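Probable amidase (Thermus thermophilus, PDB 2DC0) belongs to the amidase family, an alpha/beta protein built around a large mixed sheet flanked by helices. Local coordinates at residues A[231-236]-A[423-428]. Numbering follows the deposited sequence.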
loop_
_atom_site.group_PDB
_atom_site.type_symbol
_atom_site.label_atom_id
_atom_site.label_comp_id
_atom_site.label_asym_id
_atom_site.label_seq_id
_atom_site.Cartn_x
_atom_site.Cartn_y
_atom_site.Cartn_z
ATOM N N GLU A 231 -2.153 20.585 13.019
ATOM C CA GLU A 231 -3.468 21.211 13.106
ATOM C C GLU A 231 -4.056 21.035 14.502
ATOM O O GLU A 231 -3.745 20.072 15.202
ATOM C CB GLU A 231 -4.415 20.602 12.069
ATOM C CG GLU A 231 -3.961 20.791 10.628
ATOM C CD GLU A 231 -3.912 22.252 10.217
ATOM O OE1 GLU A 231 -4.978 22.912 10.226
ATOM O OE2 GLU A 231 -2.806 22.739 9.882
ATOM N N GLY A 232 -4.904 21.974 14.902
ATOM C CA GLY A 232 -5.519 21.897 16.210
ATOM C C GLY A 232 -6.388 20.661 16.321
ATOM O O GLY A 232 -6.806 20.088 15.314
ATOM N N VAL A 233 -6.648 20.235 17.549
ATOM C CA VAL A 233 -7.487 19.067 17.768
ATOM C C VAL A 233 -8.779 19.482 18.458
ATOM O O VAL A 233 -8.747 20.186 19.463
ATOM C CB VAL A 233 -6.774 18.019 18.647
ATOM C CG1 VAL A 233 -7.725 16.876 18.957
ATOM C CG2 VAL A 233 -5.535 17.500 17.938
ATOM N N GLN A 234 -9.905 19.035 17.913
ATOM C CA GLN A 234 -11.215 19.346 18.468
ATOM C C GLN A 234 -12.167 18.184 18.231
ATOM O O GLN A 234 -12.377 17.775 17.091
ATOM C CB GLN A 234 -11.794 20.607 17.815
ATOM C CG GLN A 234 -13.273 20.840 18.122
ATOM C CD GLN A 234 -13.880 21.979 17.306
ATOM O OE1 GLN A 234 -13.658 22.077 16.098
ATOM N NE2 GLN A 234 -14.671 22.828 17.961
ATOM N N ASN A 235 -12.732 17.645 19.305
ATOM C CA ASN A 235 -13.676 16.540 19.181
ATOM C C ASN A 235 -13.097 15.393 18.356
ATOM O O ASN A 235 -13.693 14.946 17.378
ATOM C CB ASN A 235 -14.968 17.044 18.541
ATOM C CG ASN A 235 -15.697 18.050 19.420
ATOM O OD1 ASN A 235 -16.336 18.983 18.930
ATOM N ND2 ASN A 235 -15.609 17.856 20.726
ATOM N N PRO A 236 -11.916 14.897 18.747
ATOM C CA PRO A 236 -11.290 13.796 18.014
ATOM C C PRO A 236 -12.168 12.548 18.044
ATOM O O PRO A 236 -12.855 12.283 19.032
ATOM C CB PRO A 236 -9.971 13.597 18.754
ATOM C CG PRO A 236 -10.329 13.966 20.167
ATOM C CD PRO A 236 -11.151 15.217 19.967
ATOM N N LEU A 423 0.646 12.967 15.193
ATOM C CA LEU A 423 1.415 13.675 16.207
ATOM C C LEU A 423 0.546 14.672 16.972
ATOM O O LEU A 423 0.705 14.842 18.181
ATOM C CB LEU A 423 2.609 14.375 15.549
ATOM C CG LEU A 423 3.667 13.365 15.079
ATOM C CD1 LEU A 423 4.671 14.022 14.130
ATOM C CD2 LEU A 423 4.374 12.787 16.297
ATOM N N ALA A 424 -0.377 15.325 16.271
ATOM C CA ALA A 424 -1.267 16.281 16.922
ATOM C C ALA A 424 -2.186 15.541 17.897
ATOM O O ALA A 424 -2.376 15.973 19.036
ATOM C CB ALA A 424 -2.099 17.030 15.874
ATOM N N LEU A 425 -2.760 14.427 17.453
ATOM C CA LEU A 425 -3.640 13.647 18.320
ATOM C C LEU A 425 -2.843 13.082 19.495
ATOM O O LEU A 425 -3.368 12.943 20.597
ATOM C CB LEU A 425 -4.300 12.508 17.534
ATOM C CG LEU A 425 -5.328 12.933 16.479
ATOM C CD1 LEU A 425 -5.611 11.763 15.540
ATOM C CD2 LEU A 425 -6.614 13.401 17.156
ATOM N N GLY A 426 -1.575 12.762 19.253
ATOM C CA GLY A 426 -0.736 12.238 20.315
ATOM C C GLY A 426 -0.524 13.289 21.393
ATOM O O GLY A 426 -0.544 12.985 22.588
ATOM N N GLY A 427 -0.322 14.533 20.968
ATOM C CA GLY A 427 -0.116 15.613 21.915
ATOM C C GLY A 427 -1.372 15.856 22.731
ATOM O O GLY A 427 -1.309 16.130 23.931
ATOM N N TRP A 428 -2.517 15.756 22.068
ATOM C CA TRP A 428 -3.804 15.953 22.719
ATOM C C TRP A 428 -3.995 14.896 23.805
ATOM O O TRP A 428 -4.409 15.204 24.930
ATOM C CB TRP A 428 -4.927 15.843 21.689
ATOM C CG TRP A 428 -6.282 16.165 22.236
ATOM C CD1 TRP A 428 -6.870 17.400 22.303
ATOM C CD2 TRP A 428 -7.223 15.241 22.788
ATOM N NE1 TRP A 428 -8.123 17.298 22.866
ATOM C CE2 TRP A 428 -8.361 15.986 23.180
ATOM C CE3 TRP A 428 -7.211 13.854 23.007
ATOM C CZ2 TRP A 428 -9.488 15.386 23.760
ATOM C CZ3 TRP A 428 -8.333 13.259 23.585
ATOM C CH2 TRP A 428 -9.452 14.029 23.962
#
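Trp428 lays one face of its indole over two aliphatic groups of the 231-236 loop, each against a different ring. Pro236 CG sits 3.8 Å from the centroid of the six-membered ring of Trp428, only 8° off the normal, a CH-pi contact almost along the ring normal. Val233 CG1 does the same for the five-membered ring but leans 24° off the normal, toward Trp428 CD1, which it approaches to 3.5 Å. A first torsion of -174° carries the indole out from the helix, opposite the backbone N, and offers the loop a broad, flat surface, well matched to a rigid proline ring and a branched valine. The fork of Val233 serves two neighbours: while CG1 meets the indole, CG2 packs 4.0 Å from Ala424 CB. A small residue suits position 424, because Glu231 O also comes within 3.5 Å of Ala424 CB. The methyl CD2 of Leu425 touches both partners, 3.7 Å from Pro236 CB and 4.1 Å from Val233 CG1. No hydrogen bond crosses this apolar contact. It packs helix 419-430 against the loop between helix 213-224 and strand 237-240; Leu425 and Trp428 also touch Phe238 on that strand, and Pro236 pairs through its backbone with Glu270 of strand 270-273, outermost of the sheet within this chain.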